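Local coordinates for NAD-dependent aldehyde dehydrogenase (Sinorhizobium meliloti, PDB 3U4J), which probably oxidises aldehydes, with NAD or NADP as electron acceptor, as a tetrameric member of the aldehyde dehydrogenase family, at residues Trp171-Ile176 with Val296-Gly301; Cys303-Ser308 with Ser458-Thr463. One frame throughout, in Å; residues are numbered along the deposited sequence.

Interaction 1. Residues Trp171-Ile176 with Val296-Gly301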
ATOM      1  N   TRP A 171       9.381  11.019  31.643  1.00 10.43           N
ATOM      2  CA  TRP A 171      10.748  11.204  32.140  1.00 10.04           C
ATOM      3  C   TRP A 171      11.677  10.015  31.876  1.00  9.84           C
ATOM      4  O   TRP A 171      12.881  10.119  32.060  1.00 10.06           O
ATOM      5  CB  TRP A 171      10.703  11.500  33.640  1.00  9.13           C
ATOM      6  CG  TRP A 171       9.788  10.559  34.440  1.00 10.17           C
ATOM      7  CD1 TRP A 171       8.509  10.821  34.900  1.00  9.69           C
ATOM      8  CD2 TRP A 171      10.100   9.224  34.866  1.00  9.33           C
ATOM      9  NE1 TRP A 171       8.019   9.718  35.586  1.00  9.22           N
ATOM     10  CE2 TRP A 171       8.984   8.739  35.597  1.00 11.90           C
ATOM     11  CE3 TRP A 171      11.222   8.403  34.726  1.00 11.51           C
ATOM     12  CZ2 TRP A 171       8.960   7.460  36.163  1.00 11.23           C
ATOM     13  CZ3 TRP A 171      11.209   7.133  35.325  1.00 12.64           C
ATOM     14  CH2 TRP A 171      10.083   6.683  36.028  1.00 10.60           C
ATOM     15  N   ASN A 172      11.134   8.895  31.433  1.00 10.01           N
ATOM     16  CA  ASN A 172      11.978   7.711  31.307  1.00  9.99           C
ATOM     17  C   ASN A 172      12.820   7.659  30.037  1.00  9.87           C
ATOM     18  O   ASN A 172      13.959   7.187  30.081  1.00 10.10           O
ATOM     19  CB  ASN A 172      11.181   6.426  31.518  1.00  9.98           C
ATOM     20  CG  ASN A 172      10.084   6.197  30.457  1.00 12.84           C
ATOM     21  OD1 ASN A 172       9.627   7.126  29.770  1.00 15.18           O
ATOM     22  ND2 ASN A 172       9.641   4.938  30.342  1.00 14.58           N
ATOM     23  N   PHE A 173      12.257   8.125  28.927  1.00  9.05           N
ATOM     24  CA  PHE A 173      12.988   8.180  27.645  1.00  9.60           C
ATOM     25  C   PHE A 173      12.681   9.503  26.935  1.00  9.58           C
ATOM     26  O   PHE A 173      12.011   9.516  25.899  1.00  9.71           O
ATOM     27  CB  PHE A 173      12.584   7.021  26.722  1.00  9.35           C
ATOM     28  CG  PHE A 173      12.935   5.659  27.244  1.00  8.53           C
ATOM     29  CD1 PHE A 173      14.220   5.157  27.092  1.00  9.15           C
ATOM     30  CD2 PHE A 173      11.970   4.881  27.864  1.00  8.71           C
ATOM     31  CE1 PHE A 173      14.549   3.859  27.584  1.00  9.90           C
ATOM     32  CE2 PHE A 173      12.271   3.599  28.362  1.00  9.99           C
ATOM     33  CZ  PHE A 173      13.563   3.089  28.206  1.00 11.09           C
ATOM     34  N   PRO A 174      13.145  10.616  27.494  1.00  9.81           N
ATOM     35  CA  PRO A 174      12.652  11.891  26.965  1.00  9.78           C
ATOM     36  C   PRO A 174      13.055  12.119  25.522  1.00  9.82           C
ATOM     37  O   PRO A 174      12.199  12.508  24.719  1.00 10.37           O
ATOM     38  CB  PRO A 174      13.309  12.940  27.859  1.00  9.49           C
ATOM     39  CG  PRO A 174      13.666  12.195  29.117  1.00 11.41           C
ATOM     40  CD  PRO A 174      14.069  10.815  28.615  1.00  9.76           C
ATOM     41  N   PHE A 175      14.314  11.857  25.180  1.00  9.36           N
ATOM     42  CA  PHE A 175      14.766  12.197  23.839  1.00  9.89           C
ATOM     43  C   PHE A 175      14.151  11.233  22.834  1.00  9.42           C
ATOM     44  O   PHE A 175      13.744  11.625  21.720  1.00  9.63           O
ATOM     45  CB  PHE A 175      16.301  12.225  23.746  1.00  9.64           C
ATOM     46  CG  PHE A 175      16.832  13.104  22.620  1.00 12.42           C
ATOM     47  CD1 PHE A 175      16.648  14.491  22.646  1.00 12.13           C
ATOM     48  CD2 PHE A 175      17.545  12.555  21.559  1.00 14.84           C
ATOM     49  CE1 PHE A 175      17.167  15.309  21.650  1.00 13.00           C
ATOM     50  CE2 PHE A 175      18.063  13.381  20.514  1.00 10.48           C
ATOM     51  CZ  PHE A 175      17.883  14.732  20.566  1.00 12.76           C
ATOM     52  N   ILE A 176      14.098   9.959  23.226  1.00  9.42           N
ATOM     53  CA  ILE A 176      13.539   8.927  22.358  1.00  9.19           C
ATOM     54  C   ILE A 176      12.104   9.212  22.006  1.00  8.17           C
ATOM     55  O   ILE A 176      11.721   9.172  20.827  1.00  8.88           O
ATOM     56  CB  ILE A 176      13.672   7.514  22.987  1.00  9.66           C
ATOM     57  CG1 ILE A 176      15.137   7.047  22.901  1.00 10.89           C
ATOM     58  CG2 ILE A 176      12.714   6.538  22.315  1.00 10.99           C
ATOM     59  CD1 ILE A 176      15.477   6.263  21.639  1.00 15.54           C
ATOM     60  N   VAL A 296      14.052  -6.730  32.113  1.00  9.37           N
ATOM     61  CA  VAL A 296      13.590  -6.162  33.390  1.00 10.62           C
ATOM     62  C   VAL A 296      14.508  -5.051  33.915  1.00 10.81           C
ATOM     63  O   VAL A 296      14.038  -4.107  34.565  1.00 12.02           O
ATOM     64  CB  VAL A 296      13.305  -7.265  34.477  1.00 10.65           C
ATOM     65  CG1 VAL A 296      14.568  -8.003  34.880  1.00 10.59           C
ATOM     66  CG2 VAL A 296      12.607  -6.648  35.711  1.00 11.71           C
ATOM     67  N   TYR A 297      15.798  -5.144  33.597  1.00 10.32           N
ATOM     68  CA  TYR A 297      16.772  -4.160  34.084  1.00 10.36           C
ATOM     69  C   TYR A 297      17.016  -2.951  33.177  1.00 10.16           C
ATOM     70  O   TYR A 297      17.566  -1.936  33.622  1.00 11.00           O
ATOM     71  CB  TYR A 297      18.100  -4.847  34.380  1.00 10.37           C
ATOM     72  CG  TYR A 297      17.968  -5.975  35.383  1.00 10.56           C
ATOM     73  CD1 TYR A 297      17.090  -5.860  36.463  1.00 13.04           C
ATOM     74  CD2 TYR A 297      18.722  -7.158  35.256  1.00 11.58           C
ATOM     75  CE1 TYR A 297      16.941  -6.897  37.382  1.00 13.39           C
ATOM     76  CE2 TYR A 297      18.597  -8.197  36.204  1.00 11.80           C
ATOM     77  CZ  TYR A 297      17.702  -8.039  37.254  1.00 12.49           C
ATOM     78  OH  TYR A 297      17.547  -9.018  38.200  1.00 14.53           O
ATOM     79  N   HIS A 298      16.650  -3.068  31.910  1.00  9.47           N
ATOM     80  CA  HIS A 298      16.807  -1.969  30.978  1.00  9.73           C
ATOM     81  C   HIS A 298      16.155  -0.723  31.563  1.00  9.21           C
ATOM     82  O   HIS A 298      15.001  -0.762  32.005  1.00  9.43           O
ATOM     83  CB  HIS A 298      16.147  -2.314  29.643  1.00  9.71           C
ATOM     84  CG  HIS A 298      16.169  -1.183  28.658  1.00  8.98           C
ATOM     85  ND1 HIS A 298      17.337  -0.600  28.229  1.00  8.98           N
ATOM     86  CD2 HIS A 298      15.161  -0.516  28.041  1.00  9.69           C
ATOM     87  CE1 HIS A 298      17.056   0.364  27.368  1.00  8.12           C
ATOM     88  NE2 HIS A 298      15.741   0.442  27.247  1.00  9.66           N
ATOM     89  N   ASN A 299      16.904   0.373  31.568  1.00  9.41           N
ATOM     90  CA  ASN A 299      16.437   1.622  32.142  1.00  9.57           C
ATOM     91  C   ASN A 299      16.014   1.487  33.598  1.00 10.14           C
ATOM     92  O   ASN A 299      15.145   2.218  34.074  1.00 10.65           O
ATOM     93  CB  ASN A 299      15.292   2.196  31.307  1.00  9.40           C
ATOM     94  CG  ASN A 299      15.329   3.700  31.247  1.00  9.93           C
ATOM     95  OD1 ASN A 299      14.311   4.377  31.451  1.00 11.47           O
ATOM     96  ND2 ASN A 299      16.489   4.234  30.945  1.00  8.90           N
ATOM     97  N   ALA A 300      16.614   0.528  34.296  1.00 10.88           N
ATOM     98  CA  ALA A 300      16.287   0.252  35.693  1.00 10.11           C
ATOM     99  C   ALA A 300      14.809  -0.161  35.841  1.00 10.38           C
ATOM    100  O   ALA A 300      14.179   0.073  36.876  1.00 10.13           O
ATOM    101  CB  ALA A 300      16.675   1.463  36.609  1.00 10.18           C
ATOM    102  N   GLY A 301      14.282  -0.806  34.789  1.00  9.23           N
ATOM    103  CA  GLY A 301      12.893  -1.240  34.737  1.00  8.91           C
ATOM    104  C   GLY A 301      11.873  -0.129  34.623  1.00  9.56           C
ATOM    105  O   GLY A 301      10.672  -0.399  34.702  1.00  9.25           O
TER
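The ring of F173 carries the side-chain amide of N299 over one face, near the rim, and meets the imidazole of H298 at its edge. Amide and ring planes differ by 21°, making a flat stack in which N299 CG lies 3.6 Å from F173 CZ. H298 NE2 approaches near the ring plane, 3.6 Å from F173 CZ. Although the imidazole is nearly parallel to the phenyl ring, at 24°, the two are slid apart, with centroids separated by 5.6 Å, and hardly overlap. The imidazole reaches F173 because CG of H298 stands anti to the backbone N (chi1 175°).

F173 is the N-cap residue of helix 174-187, and its N makes a weak bond of 2.9 Å to N172 OD1. The other end of the N172 amide is held by a hydrogen bond from ND2 to Q302 O, while N172 O accepts one from K115 NZ. W171-P174 is the W-N-F-P motif of aldehyde dehydrogenases, whose asparagine in relatives helps form the oxyanion hole, as N172 probably does. An alanine in place of N299 would remove the whole amide, which would probably take the stacking partner from that face of F173 and leave the phenyl ring less restrained against H298. Much of the contact thus comes from the stacked amide and the imidazole at the ring edge, while N172 ND2 and O have hydrogen-bond partners outside the two segments.

Interaction 2. Residues Cys303-Ser308 with Ser458-Thr463; sequences CCISGS and SVIDGT
I305 and I460 face each other where two irregular backbones come closest, with their CA atoms 6.7 Å apart. I305 sits within a type I beta turn from C303 to S306, closed by a bond of 3.1 Å from S306 N to C303 O, and an inverse gamma turn centred on G307 follows. Residues 303-308 begin at the family's G-Q-x-C motif, with C304 probably equivalent to its catalytic cysteine. I460 has a positive phi (70°) at the centre of a classic gamma turn, in which D461 N reaches V459 O at 2.7 Å. A water spans the two backbones, donating to I305 O and accepting from I460 N.

Each isoleucine sets its CD1 methyl against the other's backbone carbonyl oxygen: I305 CD1 lies 3.7 Å from I460 O, and I460 CD1 3.7 Å from I305 O. Between the side chains, I305 CG1 packs 4.2 Å from I460 CD1. C303 SG extends the apolar patch, 4.4 Å from I460 CD1. I305 places CG1 between its backbone N and carbonyl carbon (chi1 59°), which directs the ethyl branch at the I460 backbone.

I305 also packs on R453 and W455 of strand 453-456, while I460 leans on Y294 of helix 285-297. The contact joins the turn leading into strand 307-313 to the loop after strand 453-456, two strands of the same mixed sheet, beside the end of helix 285-297.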
ATOM      1  N   CYS A 303      10.265   1.440  32.318  1.00  9.90           N
ATOM      2  CA  CYS A 303      10.132   1.180  30.871  1.00 10.84           C
ATOM      3  C   CYS A 303       8.801   0.497  30.628  1.00 10.86           C
ATOM      4  O   CYS A 303       8.505  -0.560  31.219  1.00  9.61           O
ATOM      5  CB  CYS A 303      11.291   0.293  30.380  1.00 10.52           C
ATOM      6  SG  CYS A 303      11.141  -0.120  28.630  1.00 13.06           S
ATOM      7  N   CYS A 304       7.984   1.108  29.769  1.00 10.61           N
ATOM      8  CA  CYS A 304       6.655   0.587  29.462  1.00 11.56           C
ATOM      9  C   CYS A 304       6.678  -0.791  28.768  1.00 11.26           C
ATOM     10  O   CYS A 304       5.742  -1.575  28.927  1.00 11.33           O
ATOM     11  CB  CYS A 304       5.894   1.613  28.608  1.00 12.43           C
ATOM     12  SG  CYS A 304       5.632   3.158  29.604  1.00 18.52           S
ATOM     13  N   ILE A 305       7.738  -1.058  28.004  1.00 10.40           N
ATOM     14  CA  ILE A 305       7.925  -2.351  27.319  1.00 10.47           C
ATOM     15  C   ILE A 305       8.842  -3.315  28.104  1.00 11.03           C
ATOM     16  O   ILE A 305       9.388  -4.255  27.545  1.00 10.34           O
ATOM     17  CB  ILE A 305       8.432  -2.167  25.850  1.00  9.16           C
ATOM     18  CG1 ILE A 305       9.775  -1.403  25.782  1.00  9.83           C
ATOM     19  CG2 ILE A 305       7.348  -1.462  25.024  1.00  9.47           C
ATOM     20  CD1 ILE A 305      10.487  -1.476  24.424  1.00  9.02           C
ATOM     21  N   SER A 306       9.017  -3.049  29.398  1.00 11.87           N
ATOM     22  CA  SER A 306       9.801  -3.907  30.276  1.00 12.78           C
ATOM     23  C   SER A 306       9.188  -5.307  30.304  1.00 12.84           C
ATOM     24  O   SER A 306       7.955  -5.454  30.291  1.00 11.83           O
ATOM     25  CB  SER A 306       9.759  -3.329  31.690  1.00 12.73           C
ATOM     26  OG  SER A 306      10.541  -4.107  32.566  1.00 16.48           O
ATOM     27  N   GLY A 307      10.048  -6.324  30.323  1.00 13.00           N
ATOM     28  CA  GLY A 307       9.613  -7.676  30.633  1.00 12.72           C
ATOM     29  C   GLY A 307       9.530  -7.827  32.153  1.00 12.44           C
ATOM     30  O   GLY A 307      10.440  -8.370  32.795  1.00 12.74           O
ATOM     31  N   SER A 308       8.432  -7.356  32.719  1.00 12.11           N
ATOM     32  CA  SER A 308       8.262  -7.308  34.164  1.00 12.31           C
ATOM     33  C   SER A 308       7.703  -8.633  34.729  1.00 12.81           C
ATOM     34  O   SER A 308       7.789  -8.883  35.934  1.00 12.51           O
ATOM     35  CB  SER A 308       7.364  -6.113  34.535  1.00 12.68           C
ATOM     36  OG  SER A 308       6.092  -6.214  33.910  1.00 13.32           O
ATOM     37  N   SER A 458      13.952 -12.296  21.488  1.00  8.49           N
ATOM     38  CA  SER A 458      14.549 -10.985  21.593  1.00  7.34           C
ATOM     39  C   SER A 458      13.666 -10.155  22.523  1.00  7.29           C
ATOM     40  O   SER A 458      12.591 -10.596  22.944  1.00  7.06           O
ATOM     41  CB  SER A 458      14.665 -10.333  20.191  1.00  7.52           C
ATOM     42  OG  SER A 458      13.464 -10.497  19.464  1.00  8.45           O
ATOM     43  N   VAL A 459      14.121  -8.959  22.873  1.00  7.45           N
ATOM     44  CA  VAL A 459      13.351  -8.087  23.761  1.00  8.13           C
ATOM     45  C   VAL A 459      13.921  -6.670  23.614  1.00  7.92           C
ATOM     46  O   VAL A 459      15.087  -6.501  23.225  1.00  8.72           O
ATOM     47  CB  VAL A 459      13.408  -8.584  25.234  1.00  7.79           C
ATOM     48  CG1 VAL A 459      14.832  -8.443  25.801  1.00  9.58           C
ATOM     49  CG2 VAL A 459      12.419  -7.842  26.114  1.00 10.13           C
ATOM     50  N   ILE A 460      13.080  -5.681  23.892  1.00  9.56           N
ATOM     51  CA  ILE A 460      13.441  -4.242  23.938  1.00  9.54           C
ATOM     52  C   ILE A 460      13.760  -3.637  22.554  1.00  9.60           C
ATOM     53  O   ILE A 460      13.160  -2.615  22.165  1.00  7.59           O
ATOM     54  CB  ILE A 460      14.605  -3.918  24.931  1.00  9.24           C
ATOM     55  CG1 ILE A 460      14.322  -4.374  26.378  1.00  9.02           C
ATOM     56  CG2 ILE A 460      14.982  -2.417  24.859  1.00  9.22           C
ATOM     57  CD1 ILE A 460      13.059  -3.771  27.051  1.00 10.15           C
ATOM     58  N   ASP A 461      14.688  -4.253  21.834  1.00  9.37           N
ATOM     59  CA  ASP A 461      15.285  -3.621  20.665  1.00 11.58           C
ATOM     60  C   ASP A 461      14.378  -3.690  19.423  1.00 12.55           C
ATOM     61  O   ASP A 461      14.008  -4.776  18.959  1.00 12.37           O
ATOM     62  CB  ASP A 461      16.663  -4.207  20.376  1.00 12.60           C
ATOM     63  CG  ASP A 461      17.669  -3.916  21.486  1.00 14.44           C
ATOM     64  OD1 ASP A 461      17.457  -2.980  22.275  1.00 16.84           O
ATOM     65  OD2 ASP A 461      18.669  -4.633  21.570  1.00 17.19           O
ATOM     66  N   GLY A 462      14.001  -2.515  18.924  1.00 12.11           N
ATOM     67  CA  GLY A 462      13.141  -2.408  17.764  1.00 12.29           C
ATOM     68  C   GLY A 462      13.797  -1.548  16.695  1.00 12.96           C
ATOM     69  O   GLY A 462      14.965  -1.145  16.819  1.00 12.51           O
ATOM     70  N   THR A 463      13.028  -1.233  15.656  1.00 12.73           N
ATOM     71  CA  THR A 463      13.523  -0.486  14.495  1.00 12.15           C
ATOM     72  C   THR A 463      12.583   0.678  14.162  1.00 11.64           C
ATOM     73  O   THR A 463      11.400   0.623  14.492  1.00 12.75           O
ATOM     74  CB  THR A 463      13.487  -1.396  13.267  1.00 12.97           C
ATOM     75  OG1 THR A 463      12.138  -1.841  13.074  1.00 14.01           O
ATOM     76  CG2 THR A 463      14.417  -2.611  13.467  1.00 12.03           C
TER
HETATM   77  O   HOH W   1      10.231  -5.459  25.034  1.00  9.15           O

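Interactions 1 and 2 have centres about 10 Å apart and touch directly. H298 CD2 of interaction 1 packs 3.7 Å from I460 CG2, so the imidazole touches both F173 and I460. At the end of helix 285-297, V296 CB is 3.5 Å from G307 O. A further link runs from N172 ND2 to C303 CA, at 3.8 Å. Residues 296-301 and 303-308 are nearly continuous, separated by Q302 alone. Both contacts lie away from the calcium site at L17 and E50. In aldehyde dehydrogenases the regions equivalent to 171-176 and 303-308 border the catalytic centre, so these contacts probably line it here too.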